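Local coordinates for protein-tyrosine-phosphatase PTP1 (Arabidopsis thaliana, PDB 6KRW), which dephosphorylates phosphotyrosine on proteins, acts on MAP kinases such as MPK6, and helps to restrain salicylic acid and camalexin synthesis in Arabidopsis defence, at residues 29-34 with 283-288; 63-68 with 237-242; 56-61 with 81-86; 74-79 with 90-95. One frame throughout, in Å; residues are numbered along the deposited sequence.

Contact 1 of 4, residues 29-34 with 283-288; sequences SIAHEF and QTMDQY
The ring of Phe34 lies against the first turn of helix 285-303, whose start is a capping box formed by Thr284 and Gln287. The Phe34 ring reaches it because CG is anti to the backbone N (chi1 -169°). One face is covered by backbone: Met285 CA makes a CH-pi contact 3.9 Å from the ring centroid, and Met285 N and Thr284 C lie over the same face. Gln283 O sits at the ring edge, 3.7 Å from Phe34 CZ. Phe34 and Tyr288 pass alongside each other, head to tail, with ring planes 40° apart, and Phe34 CD1 is 3.6 Å from Tyr288 CB. Ile30 CG2 adds a methyl at Tyr288 CD2, 3.6 Å away. On the outer flank Met285, in one of its two modelled conformers, extends to carry SD to Ala31 CB (3.9 Å), and the bend at chi3 brings CE to Ala31 O (3.7 Å). Helix 267-277 adds further cover, through Arg275 for Phe34 and through Leu267 and Val271 for Tyr288.

Just before the N-cap, Gln283 is inferred by similarity to bind substrate. Its NE2 bonds to Gly280 O. In the capping box, Gln287 N donates to Thr284 OG1.

At the polar edge the Glu33 carboxylate takes two tyrosine hydroxyls on OE2, from Tyr288 and Tyr292, while OE1 pairs with Lys23. Tyr288 OH donates to Glu33 OE2 at 2.6 Å, from 37° out of the carboxylate plane.

Contact 2 of 4, residues 63-68 with 237-242; sequences NRYSDV and CSAGIG
Val68 and Ile241 meet tip to tip because of their first torsions. Val68 holds CG1 anti to its backbone N (chi1 -178°), and Ile241 sets CG1 between its backbone N and carbonyl carbon (chi1 59°). Val68 CG1 then meets Ile241 CG2 at 3.8 Å, and Val68 CG2 meets Ile241 CD1. This joins the phosphotyrosine-recognition loop of the classical phosphatase fold, 63-68, to the signature P-loop, 237-242, which carries the catalytic Cys237. Val68 CG1 also lies 3.4 Å from Ala239 O.

Tyr65 CD2 comes 3.6 Å from Ala239 CB, while Arg64 CG covers one face of the tyrosine ring. Replacing Tyr65 by an alanine would probably strip Ala239 CB of this apolar cover, open a gap beside the signature loop and leave Ser238 OG without its phenol neighbour. Arg64 CD packs on Ser238, and its NE bonds to Gly111 O.

A citrate, probably from crystallisation, is bound by backbone N-H groups of Ser238, Ala239, Ile241 and Gly242. This is consistent with the phosphate cradle inferred by similarity. Ser238 OG bonds to Lys146 O and also lies 2.9 Å from Tyr65 OH, at the edge of the tyrosine ring.

Contact 3 of 4, residues 56-61 with 81-86; sequences NSVNVE and CKDSSA
Asn59 reaches across to Ala86, and its side chain can be traced outward from CB. CB itself touches nothing of 81-86; the amide beyond it makes the approach. CG stands beside the backbone N (chi1 -71°), 4.0 Å from Ala86 O. At the tip the amide divides. OD1 lies 3.6 Å from Ala86 CB and takes a hydrogen bond from Lys62 NZ. ND2 donates to Ala86 O at 3.2 Å with an N-H...O angle of 156°. The acceptor lies close to the amide plane of Asn59, whereas the donor is tilted 31° from the carbonyl plane of Ala86. ND2 is also bonded to Val53 O, so both ends of the buried amide are held and its flip is fixed.

Beside it, Val58 CG1 packs 4.0 Å from Asp83 OD2 and equally near Ser85 OG. The polar pair is tied within its own segment, where Ser85 OG donates to Asp83 OD1 at 2.6 Å.

This is a partly buried loop-to-loop contact away from the annotated sites. It joins two loops that flank strand 75-77. Segment 81-86 ends in a short 3-10 turn, with Ala86 N bonded to Asp83 O. The weak bond from Ser85 N to Asp83 OD1 is consistent with an Asx turn at its start.

Contact 4 of 4, residues 74-79 with 90-95; sequences NRIVLN and VNASLI
Asn74 grips the backbone of Leu94 twice, at an antiparallel beta bridge to 92-95, one of the two edge strands of the mixed phosphatase sheet. Leu94 N donates to Asn74 O at 3.1 Å, almost straight at 176°. Asn74 ND2 donates to Leu94 O at 2.9 Å. Its CG sits between the backbone N and the carbonyl carbon (chi1 70°), which turns the amide across to the Leu94 carbonyl. One step on, Ile76 N donates to Ala92 O at 3.0 Å. Between these bonds Arg75 and Ser93 form the non-hydrogen-bonded pair. The short strand 75-77 runs at 112° to strand 92-95, so the pairing is brief.

Ile76 packs inward from the bridge. Its CG1 meets Ala92 CB at 3.9 Å and its CD1 meets Leu94 CB, while Ile107 and Met123 line the same core. Leu78 and Val90 extend the apolar strip.

Further out, Asn74 ND2 also donates to Gln277 O. Water 1 donates to Asn74 OD1 at 2.7 Å and accepts from Ser93 OG, which also bonds to Arg278 NH1. With a leucine in place of Asn74, Leu94 O and Gln277 O would probably lose this side-chain donor and water 1 an acceptor.

Arg75 stretches along the strand, with NH2 on Lys87 O. Water 2 bridges the two segments: it accepts from Arg75 NH1 and Val90 N, and donates to Ile76 O at 2.6 Å.

How the contacts relate
All four contacts belong to one phosphatase domain. Contact 1 joins the early helix 27-39 to the late helix 285-303, so its chain loop spans the other three. Segments 56-61, 63-68, 74-79, 81-86 and 90-95 follow in close order, then 237-242 much later; contact 3 crosses contacts 2 and 4. Strand 92-95 of contact 4 shares the mixed sheet with strand 233-236, which leads into 237-242. Centres of contacts 3 and 4 lie about 13 Å apart, those of 1 and 3 about 36 Å. Contacts 1 and 2 bring Gln283 and the recognition loop to the catalytic loop, probably lining the substrate pocket; contact 3 lies at the far end. Asn91 ND2 probably hydrogen-bonds Val68 O, linking contacts 4 and 2.

Contact 1 of 4, residues 29-34 with 283-288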
loop_
_atom_site.group_PDB
_atom_site.type_symbol
_atom_site.label_atom_id
_atom_site.label_comp_id
_atom_site.label_asym_id
_atom_site.label_seq_id
_atom_site.Cartn_x
_atom_site.Cartn_y
_atom_site.Cartn_z
ATOM N N SER A 29 24.829 -8.050 -4.193
ATOM C CA SER A 29 24.000 -8.976 -3.375
ATOM C C SER A 29 22.519 -8.642 -3.553
ATOM O O SER A 29 21.684 -9.543 -3.695
ATOM C CB SER A 29 24.405 -8.980 -1.922
ATOM O OG SER A 29 24.111 -7.729 -1.307
ATOM N N ILE A 30 22.206 -7.362 -3.582
ATOM C CA ILE A 30 20.808 -6.881 -3.755
ATOM C C ILE A 30 20.326 -7.225 -5.165
ATOM O O ILE A 30 19.198 -7.704 -5.301
ATOM C CB ILE A 30 20.734 -5.372 -3.487
ATOM C CG1 ILE A 30 21.118 -5.068 -2.039
ATOM C CG2 ILE A 30 19.370 -4.823 -3.873
ATOM C CD1 ILE A 30 21.306 -3.594 -1.754
ATOM N N ALA A 31 21.145 -6.970 -6.179
ATOM C CA ALA A 31 20.767 -7.253 -7.581
ATOM C C ALA A 31 20.474 -8.753 -7.725
ATOM O O ALA A 31 19.473 -9.098 -8.391
ATOM C CB ALA A 31 21.836 -6.790 -8.542
ATOM N N HIS A 32 21.335 -9.586 -7.121
ATOM C CA HIS A 32 21.199 -11.067 -7.180
ATOM C C HIS A 32 19.863 -11.464 -6.555
ATOM O O HIS A 32 19.177 -12.347 -7.120
ATOM C CB HIS A 32 22.388 -11.750 -6.488
ATOM C CG HIS A 32 22.484 -13.213 -6.753
ATOM N ND1 HIS A 32 21.959 -14.160 -5.895
ATOM C CD2 HIS A 32 23.070 -13.894 -7.759
ATOM C CE1 HIS A 32 22.208 -15.362 -6.367
ATOM N NE2 HIS A 32 22.891 -15.229 -7.510
ATOM N N GLU A 33 19.504 -10.868 -5.421
ATOM C CA GLU A 33 18.206 -11.194 -4.776
ATOM C C GLU A 33 17.065 -10.914 -5.759
ATOM O O GLU A 33 16.149 -11.753 -5.908
ATOM C CB GLU A 33 18.000 -10.414 -3.480
ATOM C CG GLU A 33 18.940 -10.791 -2.358
ATOM C CD GLU A 33 18.795 -9.975 -1.086
ATOM O OE1 GLU A 33 19.413 -10.336 -0.072
ATOM O OE2 GLU A 33 18.080 -8.951 -1.123
ATOM N N PHE A 34 17.051 -9.727 -6.374
ATOM C CA PHE A 34 15.922 -9.377 -7.268
ATOM C C PHE A 34 15.890 -10.287 -8.501
ATOM O O PHE A 34 14.791 -10.697 -8.902
ATOM C CB PHE A 34 15.962 -7.898 -7.664
ATOM C CG PHE A 34 14.696 -7.460 -8.332
ATOM C CD1 PHE A 34 13.546 -7.265 -7.580
ATOM C CD2 PHE A 34 14.619 -7.314 -9.711
ATOM C CE1 PHE A 34 12.363 -6.891 -8.196
ATOM C CE2 PHE A 34 13.424 -6.969 -10.320
ATOM C CZ PHE A 34 12.302 -6.738 -9.561
ATOM N N GLN A 283 7.964 -4.020 -8.577
ATOM C CA GLN A 283 8.036 -4.300 -10.027
ATOM C C GLN A 283 9.450 -4.251 -10.599
ATOM O O GLN A 283 9.702 -4.992 -11.563
ATOM C CB GLN A 283 7.081 -3.381 -10.771
ATOM C CG GLN A 283 5.648 -3.849 -10.662
ATOM C CD GLN A 283 5.445 -4.930 -11.686
ATOM O OE1 GLN A 283 5.427 -4.662 -12.885
ATOM N NE2 GLN A 283 5.295 -6.159 -11.205
ATOM N N THR A 284 10.337 -3.422 -10.076
ATOM C CA THR A 284 11.625 -3.221 -10.790
ATOM C C THR A 284 12.815 -3.378 -9.853
ATOM O O THR A 284 12.664 -3.216 -8.656
ATOM C CB THR A 284 11.685 -1.845 -11.465
ATOM O OG1 THR A 284 11.812 -0.865 -10.441
ATOM C CG2 THR A 284 10.478 -1.531 -12.324
ATOM N N MET A 285 13.988 -3.586 -10.435
ATOM C CA MET A 285 15.209 -3.692 -9.603
ATOM C C MET A 285 15.495 -2.333 -8.944
ATOM O O MET A 285 15.925 -2.326 -7.790
ATOM C CB MET A 285 16.400 -4.156 -10.445
ATOM C CG MET A 285 17.646 -4.412 -9.625
ATOM S SD MET A 285 19.065 -4.973 -10.606
ATOM C CE MET A 285 18.542 -6.646 -10.977
ATOM N N ASP A 286 15.222 -1.213 -9.622
ATOM C CA ASP A 286 15.394 0.099 -8.955
ATOM C C ASP A 286 14.445 0.237 -7.761
ATOM O O ASP A 286 14.878 0.763 -6.720
ATOM C CB ASP A 286 15.202 1.251 -9.946
ATOM C CG ASP A 286 16.365 1.451 -10.889
ATOM O OD1 ASP A 286 17.456 0.890 -10.635
ATOM O OD2 ASP A 286 16.171 2.173 -11.867
ATOM N N GLN A 287 13.218 -0.287 -7.856
ATOM C CA GLN A 287 12.284 -0.236 -6.711
ATOM C C GLN A 287 12.824 -1.094 -5.570
ATOM O O GLN A 287 12.698 -0.698 -4.436
ATOM C CB GLN A 287 10.876 -0.659 -7.133
ATOM C CG GLN A 287 10.166 0.460 -7.890
ATOM C CD GLN A 287 8.875 0.014 -8.522
ATOM O OE1 GLN A 287 8.484 -1.148 -8.406
ATOM N NE2 GLN A 287 8.186 0.925 -9.194
ATOM N N TYR A 288 13.414 -2.248 -5.897
ATOM C CA TYR A 288 13.968 -3.131 -4.856
ATOM C C TYR A 288 15.134 -2.439 -4.158
ATOM O O TYR A 288 15.219 -2.462 -2.953
ATOM C CB TYR A 288 14.340 -4.466 -5.514
ATOM C CG TYR A 288 14.680 -5.549 -4.530
ATOM C CD1 TYR A 288 13.683 -6.137 -3.767
ATOM C CD2 TYR A 288 15.978 -5.957 -4.337
ATOM C CE1 TYR A 288 13.977 -7.126 -2.849
ATOM C CE2 TYR A 288 16.279 -6.970 -3.438
ATOM C CZ TYR A 288 15.279 -7.517 -2.658
ATOM O OH TYR A 288 15.548 -8.529 -1.757
#

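Contact 2 of 4, residues 63-68 with 237-242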
loop_
_atom_site.group_PDB
_atom_site.type_symbol
_atom_site.label_atom_id
_atom_site.label_comp_id
_atom_site.label_asym_id
_atom_site.label_seq_id
_atom_site.Cartn_x
_atom_site.Cartn_y
_atom_site.Cartn_z
ATOM N N ASN A 63 -11.207 -4.269 -13.620
ATOM C CA ASN A 63 -9.736 -4.345 -13.525
ATOM C C ASN A 63 -9.118 -3.303 -14.451
ATOM O O ASN A 63 -9.399 -3.325 -15.646
ATOM C CB ASN A 63 -9.243 -5.739 -13.903
ATOM C CG ASN A 63 -9.842 -6.798 -12.997
ATOM O OD1 ASN A 63 -9.924 -6.573 -11.807
ATOM N ND2 ASN A 63 -10.317 -7.912 -13.563
ATOM N N ARG A 64 -8.259 -2.470 -13.888
ATOM C CA ARG A 64 -7.530 -1.450 -14.684
ATOM C C ARG A 64 -6.598 -2.148 -15.679
ATOM O O ARG A 64 -6.489 -1.692 -16.840
ATOM C CB ARG A 64 -6.763 -0.537 -13.730
ATOM C CG ARG A 64 -6.043 0.583 -14.450
ATOM C CD ARG A 64 -5.518 1.620 -13.499
ATOM N NE ARG A 64 -6.583 2.407 -12.902
ATOM C CZ ARG A 64 -7.198 3.445 -13.498
ATOM N NH1 ARG A 64 -6.869 3.851 -14.723
ATOM N NH2 ARG A 64 -8.124 4.112 -12.833
ATOM N N TYR A 65 -5.959 -3.235 -15.235
ATOM C CA TYR A 65 -5.006 -3.976 -16.073
ATOM C C TYR A 65 -5.409 -5.437 -16.052
ATOM O O TYR A 65 -5.756 -5.968 -14.975
ATOM C CB TYR A 65 -3.578 -3.825 -15.554
ATOM C CG TYR A 65 -3.101 -2.403 -15.496
ATOM C CD1 TYR A 65 -2.715 -1.745 -16.648
ATOM C CD2 TYR A 65 -3.119 -1.697 -14.307
ATOM C CE1 TYR A 65 -2.304 -0.427 -16.601
ATOM C CE2 TYR A 65 -2.688 -0.377 -14.244
ATOM C CZ TYR A 65 -2.293 0.265 -15.402
ATOM O OH TYR A 65 -1.890 1.580 -15.355
ATOM N N SER A 66 -5.349 -6.101 -17.195
ATOM C CA SER A 66 -5.913 -7.467 -17.313
ATOM C C SER A 66 -5.075 -8.500 -16.544
ATOM O O SER A 66 -5.646 -9.554 -16.182
ATOM C CB SER A 66 -6.066 -7.832 -18.758
ATOM O OG SER A 66 -4.806 -7.905 -19.392
ATOM N N ASP A 67 -3.795 -8.248 -16.298
ATOM C CA ASP A 67 -2.877 -9.236 -15.678
ATOM C C ASP A 67 -2.531 -8.817 -14.244
ATOM O O ASP A 67 -1.609 -9.419 -13.651
ATOM C CB ASP A 67 -1.630 -9.384 -16.550
ATOM C CG ASP A 67 -0.879 -8.078 -16.789
ATOM O OD1 ASP A 67 -1.432 -7.005 -16.489
ATOM O OD2 ASP A 67 0.249 -8.146 -17.292
ATOM N N VAL A 68 -3.218 -7.823 -13.682
ATOM C CA VAL A 68 -2.983 -7.451 -12.264
ATOM C C VAL A 68 -4.314 -7.549 -11.538
ATOM O O VAL A 68 -5.175 -6.670 -11.657
ATOM C CB VAL A 68 -2.359 -6.058 -12.084
ATOM C CG1 VAL A 68 -2.119 -5.800 -10.597
ATOM C CG2 VAL A 68 -1.068 -5.933 -12.878
ATOM N N CYS A 237 -1.448 2.558 -6.092
ATOM C CA CYS A 237 -0.817 3.411 -7.120
ATOM C C CYS A 237 -1.724 3.280 -8.335
ATOM O O CYS A 237 -2.910 3.574 -8.209
ATOM C CB CYS A 237 0.648 3.023 -7.348
ATOM S SG CYS A 237 0.956 1.248 -7.553
ATOM N N SER A 238 -1.194 2.865 -9.462
ATOM C CA SER A 238 -2.069 2.628 -10.617
ATOM C C SER A 238 -2.498 1.149 -10.635
ATOM O O SER A 238 -3.693 0.900 -10.588
ATOM C CB SER A 238 -1.423 3.050 -11.883
ATOM O OG SER A 238 -2.385 3.045 -12.906
ATOM N N ALA A 239 -1.558 0.208 -10.723
ATOM C CA ALA A 239 -1.900 -1.239 -10.685
ATOM C C ALA A 239 -1.968 -1.746 -9.249
ATOM O O ALA A 239 -2.599 -2.819 -9.042
ATOM C CB ALA A 239 -0.902 -2.020 -11.482
ATOM N N GLY A 240 -1.358 -1.059 -8.310
ATOM C CA GLY A 240 -1.299 -1.469 -6.904
ATOM C C GLY A 240 -0.294 -2.581 -6.646
ATOM O O GLY A 240 -0.569 -3.393 -5.732
ATOM N N ILE A 241 0.800 -2.642 -7.374
ATOM C CA ILE A 241 1.849 -3.660 -7.117
ATOM C C ILE A 241 3.274 -3.102 -7.078
ATOM O O ILE A 241 4.013 -3.504 -6.205
ATOM C CB ILE A 241 1.718 -4.851 -8.095
ATOM C CG1 ILE A 241 1.835 -4.458 -9.564
ATOM C CG2 ILE A 241 0.442 -5.645 -7.808
ATOM C CD1 ILE A 241 1.923 -5.631 -10.510
ATOM N N GLY A 242 3.653 -2.139 -7.951
ATOM C CA GLY A 242 5.068 -1.732 -7.990
ATOM C C GLY A 242 5.377 -0.740 -6.885
ATOM O O GLY A 242 6.068 -1.082 -5.924
#

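Contact 3 of 4, residues 56-61 with 81-86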
loop_
_atom_site.group_PDB
_atom_site.type_symbol
_atom_site.label_atom_id
_atom_site.label_comp_id
_atom_site.label_asym_id
_atom_site.label_seq_id
_atom_site.Cartn_x
_atom_site.Cartn_y
_atom_site.Cartn_z
ATOM N N ASN A 56 -13.543 -13.456 -14.096
ATOM C CA ASN A 56 -14.963 -13.660 -14.482
ATOM C C ASN A 56 -15.371 -12.622 -15.520
ATOM O O ASN A 56 -15.002 -11.448 -15.331
ATOM C CB ASN A 56 -15.903 -13.432 -13.297
ATOM C CG ASN A 56 -16.609 -14.681 -12.863
ATOM O OD1 ASN A 56 -16.773 -15.590 -13.665
ATOM N ND2 ASN A 56 -17.035 -14.714 -11.610
ATOM N N SER A 57 -16.247 -13.003 -16.443
ATOM C CA SER A 57 -16.745 -12.068 -17.486
ATOM C C SER A 57 -17.484 -10.892 -16.830
ATOM O O SER A 57 -17.348 -9.758 -17.322
ATOM C CB SER A 57 -17.615 -12.788 -18.478
ATOM O OG SER A 57 -18.823 -13.190 -17.852
ATOM N N VAL A 58 -18.186 -11.123 -15.719
ATOM C CA VAL A 58 -18.914 -10.025 -15.019
ATOM C C VAL A 58 -17.937 -9.025 -14.363
ATOM O O VAL A 58 -18.364 -7.909 -14.074
ATOM C CB VAL A 58 -19.894 -10.592 -13.990
ATOM C CG1 VAL A 58 -20.849 -9.508 -13.533
ATOM C CG2 VAL A 58 -20.670 -11.783 -14.556
ATOM N N ASN A 59 -16.693 -9.414 -14.090
ATOM C CA ASN A 59 -15.751 -8.575 -13.298
ATOM C C ASN A 59 -14.607 -8.015 -14.151
ATOM O O ASN A 59 -13.898 -7.144 -13.645
ATOM C CB ASN A 59 -15.190 -9.356 -12.119
ATOM C CG ASN A 59 -16.249 -9.591 -11.072
ATOM O OD1 ASN A 59 -17.111 -8.752 -10.851
ATOM N ND2 ASN A 59 -16.210 -10.767 -10.447
ATOM N N VAL A 60 -14.435 -8.458 -15.392
ATOM C CA VAL A 60 -13.194 -8.090 -16.141
ATOM C C VAL A 60 -13.082 -6.567 -16.285
ATOM O O VAL A 60 -11.964 -6.062 -16.163
ATOM C CB VAL A 60 -13.108 -8.808 -17.498
ATOM C CG1 VAL A 60 -12.669 -10.249 -17.317
ATOM C CG2 VAL A 60 -14.408 -8.736 -18.277
ATOM N N GLU A 61 -14.194 -5.868 -16.500
ATOM C CA GLU A 61 -14.161 -4.391 -16.684
ATOM C C GLU A 61 -13.868 -3.676 -15.363
ATOM O O GLU A 61 -13.691 -2.495 -15.367
ATOM C CB GLU A 61 -15.500 -3.883 -17.213
ATOM C CG GLU A 61 -15.653 -3.989 -18.710
ATOM C CD GLU A 61 -16.920 -3.330 -19.225
ATOM O OE1 GLU A 61 -17.462 -3.813 -20.229
ATOM O OE2 GLU A 61 -17.364 -2.336 -18.609
ATOM N N CYS A 81 -23.014 -6.894 -0.923
ATOM C CA CYS A 81 -22.698 -6.429 -2.294
ATOM C C CYS A 81 -23.977 -6.428 -3.121
ATOM O O CYS A 81 -24.813 -7.311 -2.916
ATOM C CB CYS A 81 -21.653 -7.316 -2.945
ATOM S SG CYS A 81 -21.283 -6.833 -4.645
ATOM N N LYS A 82 -24.089 -5.494 -4.057
ATOM C CA LYS A 82 -25.381 -5.274 -4.756
ATOM C C LYS A 82 -25.621 -6.366 -5.806
ATOM O O LYS A 82 -26.776 -6.530 -6.194
ATOM C CB LYS A 82 -25.450 -3.865 -5.353
ATOM C CG LYS A 82 -24.213 -3.370 -6.092
ATOM C CD LYS A 82 -24.181 -1.857 -6.192
ATOM C CE LYS A 82 -23.006 -1.322 -6.983
ATOM N NZ LYS A 82 -23.269 -1.338 -8.440
ATOM N N ASP A 83 -24.588 -7.088 -6.238
ATOM C CA ASP A 83 -24.730 -8.060 -7.352
ATOM C C ASP A 83 -24.105 -9.393 -6.944
ATOM O O ASP A 83 -22.872 -9.491 -6.936
ATOM C CB ASP A 83 -24.077 -7.508 -8.617
ATOM C CG ASP A 83 -24.105 -8.470 -9.786
ATOM O OD1 ASP A 83 -24.777 -9.529 -9.670
ATOM O OD2 ASP A 83 -23.445 -8.152 -10.796
ATOM N N SER A 84 -24.927 -10.406 -6.655
ATOM C CA SER A 84 -24.373 -11.684 -6.145
ATOM C C SER A 84 -23.522 -12.385 -7.217
ATOM O O SER A 84 -22.567 -13.097 -6.835
ATOM C CB SER A 84 -25.464 -12.590 -5.600
ATOM O OG SER A 84 -26.177 -13.213 -6.649
ATOM N N SER A 85 -23.816 -12.188 -8.503
ATOM C CA SER A 85 -23.028 -12.815 -9.596
ATOM C C SER A 85 -21.580 -12.290 -9.579
ATOM O O SER A 85 -20.684 -13.009 -10.035
ATOM C CB SER A 85 -23.680 -12.597 -10.938
ATOM O OG SER A 85 -23.679 -11.217 -11.264
ATOM N N ALA A 86 -21.347 -11.097 -9.027
ATOM C CA ALA A 86 -19.991 -10.503 -8.948
ATOM C C ALA A 86 -19.171 -11.093 -7.787
ATOM O O ALA A 86 -17.953 -10.876 -7.744
ATOM C CB ALA A 86 -20.092 -9.022 -8.799
#

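Contact 4 of 4, residues 74-79 with 90-95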
loop_
_atom_site.group_PDB
_atom_site.type_symbol
_atom_site.label_atom_id
_atom_site.label_comp_id
_atom_site.label_asym_id
_atom_site.label_seq_id
_atom_site.Cartn_x
_atom_site.Cartn_y
_atom_site.Cartn_z
ATOM N N ASN A 74 -7.215 -14.452 -1.095
ATOM C CA ASN A 74 -7.059 -13.305 -0.156
ATOM C C ASN A 74 -7.639 -12.037 -0.758
ATOM O O ASN A 74 -7.280 -10.972 -0.214
ATOM C CB ASN A 74 -5.615 -13.113 0.276
ATOM C CG ASN A 74 -4.749 -12.599 -0.863
ATOM O OD1 ASN A 74 -4.951 -12.995 -2.016
ATOM N ND2 ASN A 74 -3.773 -11.738 -0.536
ATOM N N ARG A 75 -8.495 -12.102 -1.739
ATOM C CA ARG A 75 -9.129 -10.892 -2.291
ATOM C C ARG A 75 -10.039 -10.315 -1.220
ATOM O O ARG A 75 -10.599 -11.035 -0.366
ATOM C CB ARG A 75 -9.898 -11.184 -3.566
ATOM C CG ARG A 75 -11.119 -12.075 -3.411
ATOM C CD ARG A 75 -11.734 -12.427 -4.743
ATOM N NE ARG A 75 -12.963 -13.180 -4.533
ATOM C CZ ARG A 75 -14.166 -12.688 -4.393
ATOM N NH1 ARG A 75 -14.381 -11.367 -4.483
ATOM N NH2 ARG A 75 -15.176 -13.511 -4.143
ATOM N N ILE A 76 -10.189 -8.999 -1.233
ATOM C CA ILE A 76 -11.166 -8.332 -0.362
ATOM C C ILE A 76 -12.551 -8.436 -0.987
ATOM O O ILE A 76 -12.730 -8.101 -2.153
ATOM C CB ILE A 76 -10.778 -6.853 -0.144
ATOM C CG1 ILE A 76 -9.349 -6.722 0.382
ATOM C CG2 ILE A 76 -11.788 -6.167 0.766
ATOM C CD1 ILE A 76 -9.084 -7.391 1.732
ATOM N N VAL A 77 -13.511 -8.933 -0.212
ATOM C CA VAL A 77 -14.879 -9.151 -0.699
ATOM C C VAL A 77 -15.788 -8.057 -0.141
ATOM O O VAL A 77 -15.818 -7.841 1.073
ATOM C CB VAL A 77 -15.351 -10.548 -0.259
ATOM C CG1 VAL A 77 -16.755 -10.808 -0.735
ATOM C CG2 VAL A 77 -14.393 -11.634 -0.703
ATOM N N LEU A 78 -16.576 -7.467 -1.013
ATOM C CA LEU A 78 -17.684 -6.575 -0.587
ATOM C C LEU A 78 -18.806 -7.467 -0.051
ATOM O O LEU A 78 -19.301 -8.326 -0.803
ATOM C CB LEU A 78 -18.161 -5.713 -1.750
ATOM C CG LEU A 78 -17.134 -4.714 -2.281
ATOM C CD1 LEU A 78 -17.687 -4.033 -3.505
ATOM C CD2 LEU A 78 -16.712 -3.706 -1.218
ATOM N N ASN A 79 -19.206 -7.241 1.187
ATOM C CA ASN A 79 -20.251 -8.043 1.866
ATOM C C ASN A 79 -20.881 -7.130 2.901
ATOM O O ASN A 79 -20.273 -6.895 3.943
ATOM C CB ASN A 79 -19.664 -9.308 2.498
ATOM C CG ASN A 79 -20.730 -10.212 3.074
ATOM O OD1 ASN A 79 -21.902 -9.844 3.073
ATOM N ND2 ASN A 79 -20.336 -11.391 3.551
ATOM N N VAL A 90 -13.842 -6.727 -5.799
ATOM C CA VAL A 90 -13.042 -5.495 -5.967
ATOM C C VAL A 90 -11.596 -5.916 -6.194
ATOM O O VAL A 90 -11.143 -6.939 -5.633
ATOM C CB VAL A 90 -13.244 -4.565 -4.769
ATOM C CG1 VAL A 90 -12.940 -5.205 -3.457
ATOM C CG2 VAL A 90 -12.425 -3.284 -4.920
ATOM N N ASN A 91 -10.867 -5.186 -7.023
ATOM C CA ASN A 91 -9.450 -5.489 -7.302
ATOM C C ASN A 91 -8.631 -5.034 -6.105
ATOM O O ASN A 91 -8.127 -3.897 -6.093
ATOM C CB ASN A 91 -9.012 -4.931 -8.638
ATOM C CG ASN A 91 -7.669 -5.472 -9.056
ATOM O OD1 ASN A 91 -6.753 -5.593 -8.237
ATOM N ND2 ASN A 91 -7.536 -5.773 -10.341
ATOM N N ALA A 92 -8.518 -5.880 -5.092
ATOM C CA ALA A 92 -7.915 -5.494 -3.809
ATOM C C ALA A 92 -7.487 -6.766 -3.093
ATOM O O ALA A 92 -8.266 -7.770 -3.146
ATOM C CB ALA A 92 -8.887 -4.719 -2.956
ATOM N N SER A 93 -6.322 -6.733 -2.490
ATOM C CA SER A 93 -5.685 -7.902 -1.847
ATOM C C SER A 93 -5.325 -7.588 -0.411
ATOM O O SER A 93 -4.785 -6.502 -0.125
ATOM C CB SER A 93 -4.417 -8.237 -2.591
ATOM O OG SER A 93 -4.657 -8.500 -3.946
ATOM N N LEU A 94 -5.588 -8.484 0.526
ATOM C CA LEU A 94 -5.069 -8.404 1.892
ATOM C C LEU A 94 -3.601 -8.759 1.950
ATOM O O LEU A 94 -3.214 -9.881 1.560
ATOM C CB LEU A 94 -5.833 -9.325 2.826
ATOM C CG LEU A 94 -5.441 -9.191 4.288
ATOM C CD1 LEU A 94 -5.799 -7.815 4.826
ATOM C CD2 LEU A 94 -6.083 -10.286 5.106
ATOM N N ILE A 95 -2.772 -7.825 2.404
ATOM C CA ILE A 95 -1.337 -8.037 2.618
ATOM C C ILE A 95 -1.122 -8.097 4.102
ATOM O O ILE A 95 -1.301 -7.095 4.802
ATOM C CB ILE A 95 -0.480 -6.945 1.951
ATOM C CG1 ILE A 95 -0.909 -6.657 0.522
ATOM C CG2 ILE A 95 0.989 -7.289 2.060
ATOM C CD1 ILE A 95 -0.805 -7.833 -0.414
HETATM O O HOH W 1 -4.455 -11.201 -3.968
HETATM O O HOH W 2 -12.543 -9.165 -4.557
#